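Local atomic coordinates of acyl-CoA thioesterase II (Mycobacterium avium subsp. paratuberculosis, PDB entry 4R9Z), a protein that probably hydrolyses fatty acyl-CoA thioesters to fatty acid and coenzyme A, using a double hot-dog fold. Residues S6-V11 against L156-R161; E58-H63 against M107-V112; Y65-G70 against D100-E105; I125-P130 against F237-S242. One frame throughout, in Å; residues are numbered along the deposited sequence.

From the N terminus, residues 6-11 wait longest for their partner: contact 1 closes only at 156-161, and so joins the N-terminal helix to an outermost strand of the C-terminal hot-dog half. Within that span, contact 2 (58-63 with 107-112) pairs two strands of the N-terminal half. The shorter loop of contact 3 (65-70 with 100-105) lies inside contact 2 and continues the same strand pair, and both touch the second subunit. Contact 4 opens at 125-130, after contacts 2 and 3 have closed, and closes at 237-242, so it crosses contact 1; it fastens the linking loop to strand 236-246. Contacts 1 and 4 come close at Arg161 and Arg240, two like charges, although their centres lie about 22 Å apart.

Contact 1: residues S6-V11 against L156-R161; sequences SSLGDV and LRWFER
Ser6, Ser7, Leu8 and Val11 meet Arg157 and Trp158 where the N-terminal helix 8-15 of this double hot-dog protein packs against the residues leading into strand 159-163. Ser6 touches through its backbone: its CA lies 3.7 Å from Arg157 O, and its O sits in the plane of the Arg157 guanidinium, at the edge, yet 4.0 Å from NH1. Its hydroxyl is bonded to Asp181 O. Ser7, at the N-cap position, points its side chain toward 156-161. With chi1 at 59°, OG tucks between the residue's own N and carbonyl carbon and comes 3.2 Å from Trp158 N, but at an angle too poor for a hydrogen bond; Ala154 O is its actual partner. Arg157, bent at chi3 (-84°), folds back so that this OG lies over one face of its guanidinium, with NH1 3.5 Å from Ser7 CB. Leu8 follows with CD1 beside the benzo part of the indole, 3.6 Å from Trp158 CE3, approaching obliquely. The helix then makes its first turn, Val11 N bonding to Ser7 O. Trp158 also packs on Leu194 and Met198, so its indole joins helix 8-15 to helix 188-201. At the end of the segment the Val11 and Trp158 side chains cross at about a right angle, Val11 CG2 lying 3.6 Å from Trp158 CD1 and 3.7 Å from CG.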
loop_
_atom_site.group_PDB
_atom_site.type_symbol
_atom_site.label_atom_id
_atom_site.label_comp_id
_atom_site.label_asym_id
_atom_site.label_seq_id
_atom_site.Cartn_x
_atom_site.Cartn_y
_atom_site.Cartn_z
ATOM N N SER B 6 17.118 -14.390 23.175
ATOM C CA SER B 6 16.745 -13.069 22.685
ATOM C C SER B 6 17.800 -12.518 21.732
ATOM O O SER B 6 18.994 -12.768 21.901
ATOM C CB SER B 6 16.539 -12.102 23.849
ATOM O OG SER B 6 16.138 -10.824 23.383
ATOM N N SER B 7 17.360 -11.765 20.731
ATOM C CA SER B 7 18.279 -11.244 19.726
ATOM C C SER B 7 18.054 -9.764 19.466
ATOM O O SER B 7 18.465 -9.245 18.432
ATOM C CB SER B 7 18.139 -12.029 18.417
ATOM O OG SER B 7 16.814 -11.958 17.916
ATOM N N LEU B 8 17.414 -9.086 20.414
ATOM C CA LEU B 8 17.044 -7.685 20.242
ATOM C C LEU B 8 18.287 -6.815 20.103
ATOM O O LEU B 8 18.331 -5.911 19.269
ATOM C CB LEU B 8 16.188 -7.200 21.411
ATOM C CG LEU B 8 15.563 -5.814 21.235
ATOM C CD1 LEU B 8 14.762 -5.742 19.943
ATOM C CD2 LEU B 8 14.696 -5.458 22.431
ATOM N N GLY B 9 19.290 -7.086 20.931
ATOM C CA GLY B 9 20.532 -6.340 20.887
ATOM C C GLY B 9 21.182 -6.419 19.520
ATOM O O GLY B 9 21.702 -5.426 19.011
ATOM N N ASP B 10 21.144 -7.603 18.918
ATOM C CA ASP B 10 21.708 -7.793 17.589
ATOM C C ASP B 10 20.854 -7.109 16.526
ATOM O O ASP B 10 21.378 -6.608 15.530
ATOM C CB ASP B 10 21.856 -9.282 17.279
ATOM C CG ASP B 10 22.826 -9.969 18.214
ATOM O OD1 ASP B 10 23.725 -9.279 18.741
ATOM O OD2 ASP B 10 22.694 -11.195 18.421
ATOM N N VAL B 11 19.542 -7.084 16.739
ATOM C CA VAL B 11 18.641 -6.407 15.814
ATOM C C VAL B 11 18.859 -4.902 15.855
ATOM O O VAL B 11 19.058 -4.268 14.818
ATOM C CB VAL B 11 17.162 -6.720 16.116
ATOM C CG1 VAL B 11 16.246 -5.773 15.353
ATOM C CG2 VAL B 11 16.850 -8.169 15.780
ATOM N N LEU B 156 13.593 -13.235 13.953
ATOM C CA LEU B 156 12.382 -13.697 14.629
ATOM C C LEU B 156 12.434 -13.663 16.162
ATOM O O LEU B 156 11.396 -13.551 16.814
ATOM C CB LEU B 156 12.048 -15.115 14.167
ATOM C CG LEU B 156 11.885 -15.281 12.654
ATOM C CD1 LEU B 156 11.436 -16.693 12.311
ATOM C CD2 LEU B 156 10.911 -14.255 12.098
ATOM N N ARG B 157 13.633 -13.753 16.734
ATOM C CA ARG B 157 13.770 -13.941 18.184
ATOM C C ARG B 157 13.783 -12.682 19.067
ATOM O O ARG B 157 13.888 -12.797 20.290
ATOM C CB ARG B 157 15.044 -14.750 18.469
ATOM C CG ARG B 157 14.990 -16.186 17.961
ATOM C CD ARG B 157 16.184 -17.014 18.435
ATOM N NE ARG B 157 17.363 -16.860 17.585
ATOM C CZ ARG B 157 18.423 -16.120 17.897
ATOM N NH1 ARG B 157 18.456 -15.459 19.047
ATOM N NH2 ARG B 157 19.453 -16.044 17.061
ATOM N N TRP B 158 13.674 -11.494 18.478
ATOM C CA TRP B 158 13.768 -10.271 19.277
ATOM C C TRP B 158 12.459 -9.868 19.945
ATOM O O TRP B 158 12.408 -8.843 20.627
ATOM C CB TRP B 158 14.273 -9.096 18.442
ATOM C CG TRP B 158 13.468 -8.803 17.223
ATOM C CD1 TRP B 158 13.526 -9.460 16.033
ATOM C CD2 TRP B 158 12.476 -7.778 17.070
ATOM N NE1 TRP B 158 12.637 -8.906 15.144
ATOM C CE2 TRP B 158 11.980 -7.873 15.755
ATOM C CE3 TRP B 158 11.961 -6.791 17.916
ATOM C CZ2 TRP B 158 10.996 -7.019 15.266
ATOM C CZ3 TRP B 158 10.981 -5.943 17.426
ATOM C CH2 TRP B 158 10.508 -6.063 16.115
ATOM N N PHE B 159 11.390 -10.625 19.726
ATOM C CA PHE B 159 10.118 -10.268 20.350
ATOM C C PHE B 159 9.399 -11.465 20.974
ATOM O O PHE B 159 9.475 -12.584 20.463
ATOM C CB PHE B 159 9.201 -9.584 19.330
ATOM C CG PHE B 159 8.935 -10.411 18.109
ATOM C CD1 PHE B 159 7.875 -11.300 18.075
ATOM C CD2 PHE B 159 9.753 -10.307 16.998
ATOM C CE1 PHE B 159 7.635 -12.070 16.958
ATOM C CE2 PHE B 159 9.517 -11.072 15.875
ATOM C CZ PHE B 159 8.455 -11.954 15.854
ATOM N N GLU B 160 8.693 -11.215 22.074
ATOM C CA GLU B 160 7.833 -12.229 22.677
ATOM C C GLU B 160 6.472 -12.200 22.001
ATOM O O GLU B 160 6.087 -11.189 21.414
ATOM C CB GLU B 160 7.672 -12.004 24.185
ATOM C CG GLU B 160 8.969 -11.974 24.981
ATOM C CD GLU B 160 8.736 -11.701 26.458
ATOM O OE1 GLU B 160 8.075 -12.533 27.117
ATOM O OE2 GLU B 160 9.218 -10.662 26.961
ATOM N N ARG B 161 5.723 -13.292 22.118
ATOM C CA ARG B 161 4.441 -13.378 21.438
ATOM C C ARG B 161 3.463 -14.346 22.086
ATOM O O ARG B 161 3.833 -15.442 22.502
ATOM C CB ARG B 161 4.662 -13.803 19.990
ATOM C CG ARG B 161 5.635 -14.957 19.852
ATOM C CD ARG B 161 5.974 -15.225 18.404
ATOM N NE ARG B 161 4.804 -15.650 17.646
ATOM C CZ ARG B 161 4.806 -15.840 16.332
ATOM N NH1 ARG B 161 5.918 -15.639 15.638
ATOM N NH2 ARG B 161 3.699 -16.226 15.714
#

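Contact 2: residues E58-H63 against M107-V112; sequences EPHSVH and MSSFKV
His63 and Met107 form the close, buried end of an antiparallel strand pair in the N-terminal hot-dog half, while Glu58 and Lys111 form its looser, partly exposed end. At the buried end two backbone bonds link one hydrogen-bonded pair: His63 N reaches Met107 O at 2.7 Å and 169°, and Met107 N returns to His63 O at 2.8 Å. At the other end Glu58 and Lys111 exchange only weak bonds, the Glu58 N to Lys111 O distance being 3.5 Å. Between them the register slips by one residue, a beta bulge at His60, whose N still bonds to Ser109 O at 3.0 Å. On one face Pro59 meets the Phe110 ring obliquely, CB 3.6 Å from CE2, and helix 39-52 packs behind both. His60 has chi1 at 64°, which turns its imidazole toward Ser109 and brings NE2 to 2.7 Å from OG. Either atom could donate. The second subunit supplies further partners: Glu270 to His60 ND1, Tyr65 OH and Glu270 to Ser61 OG, and Arg220 to Ser109 OG. His60, Ser61 and Ser109 are thus buried but hydrogen-bonded, which implies that polar bonds help join the two subunits here.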
loop_
_atom_site.group_PDB
_atom_site.type_symbol
_atom_site.label_atom_id
_atom_site.label_comp_id
_atom_site.label_asym_id
_atom_site.label_seq_id
_atom_site.Cartn_x
_atom_site.Cartn_y
_atom_site.Cartn_z
ATOM N N GLU B 58 8.386 12.298 11.276
ATOM C CA GLU B 58 8.053 10.891 11.469
ATOM C C GLU B 58 7.302 10.314 10.268
ATOM O O GLU B 58 6.537 11.018 9.603
ATOM C CB GLU B 58 7.227 10.715 12.742
ATOM C CG GLU B 58 8.031 10.882 14.019
ATOM C CD GLU B 58 7.149 11.093 15.229
ATOM O OE1 GLU B 58 6.331 10.200 15.534
ATOM O OE2 GLU B 58 7.267 12.156 15.870
ATOM N N PRO B 59 7.517 9.020 9.988
ATOM C CA PRO B 59 6.825 8.382 8.865
ATOM C C PRO B 59 5.370 8.100 9.191
ATOM O O PRO B 59 5.061 7.566 10.259
ATOM C CB PRO B 59 7.602 7.078 8.666
ATOM C CG PRO B 59 8.197 6.792 9.990
ATOM C CD PRO B 59 8.477 8.113 10.638
ATOM N N HIS B 60 4.475 8.467 8.282
ATOM C CA HIS B 60 3.074 8.165 8.490
ATOM C C HIS B 60 2.623 7.050 7.540
ATOM O O HIS B 60 1.556 6.466 7.730
ATOM C CB HIS B 60 2.224 9.423 8.327
ATOM C CG HIS B 60 2.247 10.003 6.947
ATOM N ND1 HIS B 60 1.428 9.549 5.940
ATOM C CD2 HIS B 60 2.991 11.001 6.415
ATOM C CE1 HIS B 60 1.659 10.249 4.841
ATOM N NE2 HIS B 60 2.599 11.134 5.102
ATOM N N SER B 61 3.439 6.751 6.527
ATOM C CA SER B 61 3.185 5.598 5.665
ATOM C C SER B 61 4.431 5.181 4.899
ATOM O O SER B 61 5.355 5.967 4.714
ATOM C CB SER B 61 2.035 5.879 4.686
ATOM O OG SER B 61 2.338 6.933 3.797
ATOM N N VAL B 62 4.435 3.936 4.434
ATOM C CA VAL B 62 5.563 3.391 3.693
ATOM C C VAL B 62 5.110 2.200 2.841
ATOM O O VAL B 62 4.339 1.350 3.285
ATOM C CB VAL B 62 6.721 2.958 4.646
ATOM C CG1 VAL B 62 6.227 1.984 5.704
ATOM C CG2 VAL B 62 7.879 2.350 3.863
ATOM N N HIS B 63 5.589 2.155 1.604
ATOM C CA HIS B 63 5.243 1.082 0.688
ATOM C C HIS B 63 6.515 0.433 0.184
ATOM O O HIS B 63 7.373 1.105 -0.376
ATOM C CB HIS B 63 4.408 1.623 -0.469
ATOM C CG HIS B 63 3.162 2.323 -0.026
ATOM N ND1 HIS B 63 1.975 1.659 0.196
ATOM C CD2 HIS B 63 2.923 3.625 0.259
ATOM C CE1 HIS B 63 1.056 2.524 0.588
ATOM N NE2 HIS B 63 1.606 3.723 0.633
ATOM N N MET B 107 8.767 3.408 -1.022
ATOM C CA MET B 107 8.420 4.812 -0.901
ATOM C C MET B 107 7.878 5.068 0.491
ATOM O O MET B 107 7.259 4.197 1.086
ATOM C CB MET B 107 7.412 5.230 -1.965
ATOM C CG MET B 107 7.919 5.073 -3.383
ATOM S SD MET B 107 6.741 5.710 -4.580
ATOM C CE MET B 107 5.375 4.596 -4.312
ATOM N N SER B 108 8.148 6.251 1.022
ATOM C CA SER B 108 7.706 6.592 2.363
ATOM C C SER B 108 7.353 8.059 2.426
ATOM O O SER B 108 7.863 8.862 1.651
ATOM C CB SER B 108 8.782 6.271 3.401
ATOM O OG SER B 108 10.020 6.857 3.048
ATOM N N SER B 109 6.469 8.402 3.352
ATOM C CA SER B 109 6.006 9.768 3.474
ATOM C C SER B 109 6.080 10.191 4.937
ATOM O O SER B 109 5.957 9.363 5.843
ATOM C CB SER B 109 4.590 9.907 2.919
ATOM O OG SER B 109 4.187 11.265 2.883
ATOM N N PHE B 110 6.329 11.478 5.151
ATOM C CA PHE B 110 6.626 12.022 6.473
ATOM C C PHE B 110 5.906 13.352 6.666
ATOM O O PHE B 110 5.643 14.063 5.697
ATOM C CB PHE B 110 8.132 12.237 6.649
ATOM C CG PHE B 110 8.957 11.008 6.418
ATOM C CD1 PHE B 110 9.320 10.636 5.133
ATOM C CD2 PHE B 110 9.403 10.250 7.481
ATOM C CE1 PHE B 110 10.087 9.507 4.912
ATOM C CE2 PHE B 110 10.171 9.124 7.266
ATOM C CZ PHE B 110 10.513 8.753 5.979
ATOM N N LYS B 111 5.591 13.696 7.908
ATOM C CA LYS B 111 5.139 15.049 8.198
ATOM C C LYS B 111 5.515 15.468 9.611
ATOM O O LYS B 111 5.947 14.648 10.422
ATOM C CB LYS B 111 3.631 15.180 7.998
ATOM C CG LYS B 111 2.802 14.278 8.877
ATOM C CD LYS B 111 1.324 14.603 8.729
ATOM C CE LYS B 111 1.041 16.044 9.115
ATOM N NZ LYS B 111 -0.322 16.198 9.688
ATOM N N VAL B 112 5.368 16.760 9.889
ATOM C CA VAL B 112 5.600 17.278 11.228
ATOM C C VAL B 112 4.319 17.077 12.036
ATOM O O VAL B 112 3.214 17.217 11.508
ATOM C CB VAL B 112 6.011 18.769 11.206
ATOM C CG1 VAL B 112 7.387 18.928 10.572
ATOM C CG2 VAL B 112 4.985 19.600 10.451
#

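Contact 3: residues Y65-G70 against D100-E105; sequences YFLRPG and DKILME
The end of an antiparallel strand pair in the N-terminal hot-dog half, where strand 58-66 gives way to a loop and strand 101-111 begins, brings Tyr65-Gly70 against Lys101-Glu105. Regular pairing survives at Tyr65 and Glu105, a hydrogen-bonded pair: Tyr65 N reaches Glu105 O at 2.8 Å and 171°, and Glu105 N bonds to Tyr65 O at 3.1 Å. Beyond the Phe66-Met104 pair, regular pairing stops. Leu103 O is gripped by two successive amides, Leu67 N at 2.7 Å and Arg68 N at 3.0 Å, and both donors are tilted by about 20° from its carbonyl plane. Phe66 and Met104 run side by side toward helix 39-52, CD1 of the ring 4.2 Å from Met104 CB. Leu67 and Ile102 also lie side by side, pointing the same way, with Leu67 CD1 touching Ile102 CG2 at 3.8 Å, and the second subunit's Ala91 and Leu83 pack on them in turn. At the exposed margin Arg68, its chain bent at chi2 and chi3, crosses Lys101 at about a right angle, so that Lys101 CD lies over one guanidinium face. The two charged ends stay apart, Arg68 NH2 being 4.8 Å from Lys101 NZ. Leu103 CD2 rests 3.9 Å from Gly70 CA. Leu103 and Met104 both pair with Ala96 of the neighbouring strand 89-98, which is the mark of a classic beta bulge.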
loop_
_atom_site.group_PDB
_atom_site.type_symbol
_atom_site.label_atom_id
_atom_site.label_comp_id
_atom_site.label_asym_id
_atom_site.label_seq_id
_atom_site.Cartn_x
_atom_site.Cartn_y
_atom_site.Cartn_z
ATOM N N TYR B 65 8.398 -2.813 -1.958
ATOM C CA TYR B 65 8.385 -3.977 -2.840
ATOM C C TYR B 65 9.614 -4.828 -2.597
ATOM O O TYR B 65 10.723 -4.322 -2.622
ATOM C CB TYR B 65 8.344 -3.567 -4.320
ATOM C CG TYR B 65 6.954 -3.494 -4.898
ATOM C CD1 TYR B 65 6.175 -4.633 -5.021
ATOM C CD2 TYR B 65 6.418 -2.287 -5.312
ATOM C CE1 TYR B 65 4.901 -4.568 -5.538
ATOM C CE2 TYR B 65 5.143 -2.214 -5.833
ATOM C CZ TYR B 65 4.390 -3.356 -5.945
ATOM O OH TYR B 65 3.122 -3.283 -6.463
ATOM N N PHE B 66 9.423 -6.124 -2.393
ATOM C CA PHE B 66 10.556 -7.020 -2.278
ATOM C C PHE B 66 10.736 -7.694 -3.617
ATOM O O PHE B 66 9.873 -8.449 -4.064
ATOM C CB PHE B 66 10.344 -8.036 -1.163
ATOM C CG PHE B 66 9.953 -7.413 0.131
ATOM C CD1 PHE B 66 10.870 -6.666 0.855
ATOM C CD2 PHE B 66 8.665 -7.555 0.622
ATOM C CE1 PHE B 66 10.513 -6.072 2.051
ATOM C CE2 PHE B 66 8.296 -6.969 1.822
ATOM C CZ PHE B 66 9.224 -6.226 2.540
ATOM N N LEU B 67 11.860 -7.406 -4.260
ATOM C CA LEU B 67 12.026 -7.732 -5.666
ATOM C C LEU B 67 12.908 -8.941 -5.876
ATOM O O LEU B 67 12.609 -9.803 -6.701
ATOM C CB LEU B 67 12.611 -6.539 -6.427
ATOM C CG LEU B 67 11.831 -5.227 -6.354
ATOM C CD1 LEU B 67 12.574 -4.132 -7.106
ATOM C CD2 LEU B 67 10.430 -5.423 -6.909
ATOM N N ARG B 68 14.006 -8.986 -5.137
ATOM C CA ARG B 68 14.972 -10.060 -5.281
ATOM C C ARG B 68 15.458 -10.529 -3.914
ATOM O O ARG B 68 15.602 -9.723 -2.991
ATOM C CB ARG B 68 16.139 -9.601 -6.160
ATOM C CG ARG B 68 16.360 -10.489 -7.368
ATOM C CD ARG B 68 16.461 -9.706 -8.669
ATOM N NE ARG B 68 17.818 -9.722 -9.216
ATOM C CZ ARG B 68 18.379 -10.778 -9.802
ATOM N NH1 ARG B 68 17.705 -11.914 -9.920
ATOM N NH2 ARG B 68 19.621 -10.699 -10.265
ATOM N N PRO B 69 15.682 -11.843 -3.768
ATOM C CA PRO B 69 16.185 -12.394 -2.505
ATOM C C PRO B 69 17.622 -11.967 -2.230
ATOM O O PRO B 69 18.481 -12.060 -3.111
ATOM C CB PRO B 69 16.100 -13.907 -2.719
ATOM C CG PRO B 69 16.153 -14.080 -4.192
ATOM C CD PRO B 69 15.464 -12.888 -4.782
ATOM N N GLY B 70 17.884 -11.517 -1.010
ATOM C CA GLY B 70 19.204 -11.029 -0.669
ATOM C C GLY B 70 20.027 -12.049 0.088
ATOM O O GLY B 70 19.488 -12.928 0.760
ATOM N N ASP B 100 25.101 -5.042 -8.022
ATOM C CA ASP B 100 24.297 -4.418 -9.070
ATOM C C ASP B 100 22.826 -4.808 -8.943
ATOM O O ASP B 100 21.959 -4.269 -9.632
ATOM C CB ASP B 100 24.821 -4.845 -10.442
ATOM C CG ASP B 100 26.295 -4.551 -10.619
ATOM O OD1 ASP B 100 26.779 -3.539 -10.071
ATOM O OD2 ASP B 100 26.976 -5.352 -11.293
ATOM N N LYS B 101 22.566 -5.743 -8.038
ATOM C CA LYS B 101 21.232 -6.275 -7.795
ATOM C C LYS B 101 20.340 -5.406 -6.910
ATOM O O LYS B 101 20.729 -5.035 -5.806
ATOM C CB LYS B 101 21.368 -7.663 -7.168
ATOM C CG LYS B 101 20.181 -8.584 -7.357
ATOM C CD LYS B 101 20.435 -9.915 -6.663
ATOM C CE LYS B 101 21.685 -10.588 -7.218
ATOM N NZ LYS B 101 22.192 -11.660 -6.315
ATOM N N ILE B 102 19.145 -5.088 -7.410
ATOM C CA ILE B 102 18.132 -4.375 -6.631
ATOM C C ILE B 102 17.287 -5.378 -5.843
ATOM O O ILE B 102 16.598 -6.205 -6.431
ATOM C CB ILE B 102 17.208 -3.529 -7.528
ATOM C CG1 ILE B 102 17.999 -2.445 -8.254
ATOM C CG2 ILE B 102 16.108 -2.883 -6.707
ATOM C CD1 ILE B 102 17.174 -1.684 -9.276
ATOM N N LEU B 103 17.331 -5.301 -4.518
ATOM C CA LEU B 103 16.637 -6.269 -3.677
ATOM C C LEU B 103 15.229 -5.796 -3.361
ATOM O O LEU B 103 14.267 -6.563 -3.429
ATOM C CB LEU B 103 17.400 -6.513 -2.373
ATOM C CG LEU B 103 18.882 -6.858 -2.479
ATOM C CD1 LEU B 103 19.482 -6.988 -1.091
ATOM C CD2 LEU B 103 19.083 -8.128 -3.288
ATOM N N MET B 104 15.119 -4.525 -2.997
ATOM C CA MET B 104 13.824 -3.931 -2.723
ATOM C C MET B 104 13.818 -2.456 -3.081
ATOM O O MET B 104 14.868 -1.816 -3.154
ATOM C CB MET B 104 13.428 -4.122 -1.251
ATOM C CG MET B 104 14.371 -3.511 -0.229
ATOM S SD MET B 104 13.552 -2.519 1.048
ATOM C CE MET B 104 13.265 -1.013 0.141
ATOM N N GLU B 105 12.627 -1.935 -3.348
ATOM C CA GLU B 105 12.431 -0.500 -3.476
ATOM C C GLU B 105 11.261 -0.087 -2.603
ATOM O O GLU B 105 10.290 -0.831 -2.476
ATOM C CB GLU B 105 12.195 -0.095 -4.930
ATOM C CG GLU B 105 12.122 1.405 -5.109
ATOM C CD GLU B 105 12.670 1.865 -6.436
ATOM O OE1 GLU B 105 13.910 1.888 -6.587
ATOM O OE2 GLU B 105 11.859 2.211 -7.320
#

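Contact 4: residues I125-P130 against F237-S242; sequences IMPEAP and FYDRSS
Phe237 receives Met126, Pro127 and Ala129, and the contacts are almost wholly apolar. Among the carbon contacts, Met126 CE comes nearest, 3.5 Å from Phe237 CB. The methionine chain is extended, with CG trans to the backbone N (chi1 -177°), a shape that carries the methyl group from the loop across to the root of the phenylalanine. Farther out on the ring, Pro127 CD lies 4.0 Å from CE1 of Phe237, and Ala129 CB lies 3.8 Å from CE2. All three approach the ring obliquely. A second kind of interaction is the Met-aromatic contact: Met126 SD stands 5.4 Å from the ring centroid, 36° off the ring normal. Polar groups contribute little across the two segments. Asp239 OD2 touches Pro127 CG at 4.0 Å, while its other oxygen, OD1, forms a salt bridge with Arg173. Beyond the segments, Trp177 meets the Phe237 ring edge-to-face and donates from NE1 to Pro130 O, so one residue of strand 176-180 serves both the ring and the loop. In fold terms, the loop that links the two hot-dog halves is laid against the start of strand 236-246, at Phe237 and Asp239. With an aromatic ring on one side and Met126, Pro127 and Ala129 on the other, adhesion here rests on dispersion and hydrophobic burial, not on directional bonds between 125-130 and 237-242.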
loop_
_atom_site.group_PDB
_atom_site.type_symbol
_atom_site.label_atom_id
_atom_site.label_comp_id
_atom_site.label_asym_id
_atom_site.label_seq_id
_atom_site.Cartn_x
_atom_site.Cartn_y
_atom_site.Cartn_z
ATOM N N ILE B 125 -12.289 -0.162 16.745
ATOM C CA ILE B 125 -12.197 -0.498 18.155
ATOM C C ILE B 125 -11.395 -1.773 18.303
ATOM O O ILE B 125 -11.610 -2.742 17.579
ATOM C CB ILE B 125 -13.590 -0.684 18.801
ATOM C CG1 ILE B 125 -14.489 0.519 18.501
ATOM C CG2 ILE B 125 -13.466 -0.909 20.303
ATOM C CD1 ILE B 125 -13.883 1.850 18.888
ATOM N N MET B 126 -10.475 -1.773 19.255
ATOM C CA MET B 126 -9.652 -2.940 19.495
ATOM C C MET B 126 -10.502 -4.085 20.018
ATOM O O MET B 126 -11.281 -3.906 20.954
ATOM C CB MET B 126 -8.551 -2.609 20.483
ATOM C CG MET B 126 -7.611 -3.740 20.738
ATOM S SD MET B 126 -6.568 -3.296 22.120
ATOM C CE MET B 126 -6.024 -4.908 22.621
ATOM N N PRO B 127 -10.378 -5.262 19.393
ATOM C CA PRO B 127 -11.163 -6.429 19.808
ATOM C C PRO B 127 -10.854 -6.855 21.239
ATOM O O PRO B 127 -9.686 -6.848 21.636
ATOM C CB PRO B 127 -10.724 -7.515 18.819
ATOM C CG PRO B 127 -10.216 -6.773 17.634
ATOM C CD PRO B 127 -9.594 -5.521 18.174
ATOM N N GLU B 128 -11.881 -7.216 22.002
ATOM C CA GLU B 128 -11.657 -7.766 23.332
ATOM C C GLU B 128 -10.934 -9.099 23.248
ATOM O O GLU B 128 -11.279 -9.956 22.432
ATOM C CB GLU B 128 -12.965 -7.927 24.095
ATOM C CG GLU B 128 -13.734 -6.641 24.276
ATOM C CD GLU B 128 -15.057 -6.866 24.971
ATOM O OE1 GLU B 128 -15.264 -7.987 25.483
ATOM O OE2 GLU B 128 -15.882 -5.928 25.014
ATOM N N ALA B 129 -9.936 -9.276 24.102
ATOM C CA ALA B 129 -9.163 -10.508 24.116
ATOM C C ALA B 129 -8.628 -10.789 25.514
ATOM O O ALA B 129 -8.479 -9.868 26.316
ATOM C CB ALA B 129 -8.025 -10.421 23.116
ATOM N N PRO B 130 -8.349 -12.067 25.821
ATOM C CA PRO B 130 -7.702 -12.312 27.110
ATOM C C PRO B 130 -6.335 -11.646 27.148
ATOM O O PRO B 130 -5.585 -11.667 26.170
ATOM C CB PRO B 130 -7.580 -13.836 27.161
ATOM C CG PRO B 130 -7.568 -14.252 25.724
ATOM C CD PRO B 130 -8.517 -13.308 25.047
ATOM N N PHE B 237 -1.303 -5.500 20.539
ATOM C CA PHE B 237 -2.254 -6.371 19.857
ATOM C C PHE B 237 -2.077 -6.271 18.346
ATOM O O PHE B 237 -2.227 -5.194 17.772
ATOM C CB PHE B 237 -3.685 -5.996 20.243
ATOM C CG PHE B 237 -4.727 -6.982 19.788
ATOM C CD1 PHE B 237 -5.305 -6.876 18.532
ATOM C CD2 PHE B 237 -5.154 -7.998 20.627
ATOM C CE1 PHE B 237 -6.272 -7.778 18.116
ATOM C CE2 PHE B 237 -6.125 -8.897 20.215
ATOM C CZ PHE B 237 -6.680 -8.789 18.961
ATOM N N TYR B 238 -1.770 -7.391 17.701
ATOM C CA TYR B 238 -1.631 -7.400 16.249
ATOM C C TYR B 238 -2.662 -8.316 15.615
ATOM O O TYR B 238 -2.459 -9.526 15.513
ATOM C CB TYR B 238 -0.223 -7.832 15.840
ATOM C CG TYR B 238 0.113 -7.548 14.393
ATOM C CD1 TYR B 238 -0.512 -6.518 13.705
ATOM C CD2 TYR B 238 1.082 -8.292 13.723
ATOM C CE1 TYR B 238 -0.200 -6.247 12.383
ATOM C CE2 TYR B 238 1.404 -8.027 12.400
ATOM C CZ TYR B 238 0.759 -7.003 11.738
ATOM O OH TYR B 238 1.072 -6.732 10.425
ATOM N N ASP B 239 -3.759 -7.719 15.168
ATOM C CA ASP B 239 -4.808 -8.447 14.474
ATOM C C ASP B 239 -4.334 -8.796 13.068
ATOM O O ASP B 239 -3.890 -7.926 12.330
ATOM C CB ASP B 239 -6.083 -7.605 14.429
ATOM C CG ASP B 239 -7.334 -8.445 14.341
ATOM O OD1 ASP B 239 -7.220 -9.687 14.405
ATOM O OD2 ASP B 239 -8.433 -7.860 14.225
ATOM N N ARG B 240 -4.428 -10.074 12.708
ATOM C CA ARG B 240 -3.922 -10.559 11.425
ATOM C C ARG B 240 -4.967 -11.398 10.706
ATOM O O ARG B 240 -5.681 -12.181 11.331
ATOM C CB ARG B 240 -2.660 -11.405 11.619
ATOM C CG ARG B 240 -1.558 -10.755 12.437
ATOM C CD ARG B 240 -0.376 -11.712 12.633
ATOM N NE ARG B 240 -0.739 -12.892 13.412
ATOM C CZ ARG B 240 0.075 -13.918 13.652
ATOM N NH1 ARG B 240 1.314 -13.918 13.177
ATOM N NH2 ARG B 240 -0.348 -14.948 14.374
ATOM N N SER B 241 -5.028 -11.261 9.387
ATOM C CA SER B 241 -5.936 -12.067 8.584
ATOM C C SER B 241 -5.448 -12.197 7.139
ATOM O O SER B 241 -4.527 -11.500 6.725
ATOM C CB SER B 241 -7.340 -11.470 8.640
ATOM O OG SER B 241 -7.350 -10.157 8.119
ATOM N N SER B 242 -6.037 -13.125 6.389
ATOM C CA SER B 242 -5.752 -13.260 4.962
ATOM C C SER B 242 -7.053 -13.240 4.175
ATOM O O SER B 242 -7.652 -14.287 3.939
ATOM C CB SER B 242 -4.980 -14.547 4.671
ATOM O OG SER B 242 -4.546 -14.595 3.323
#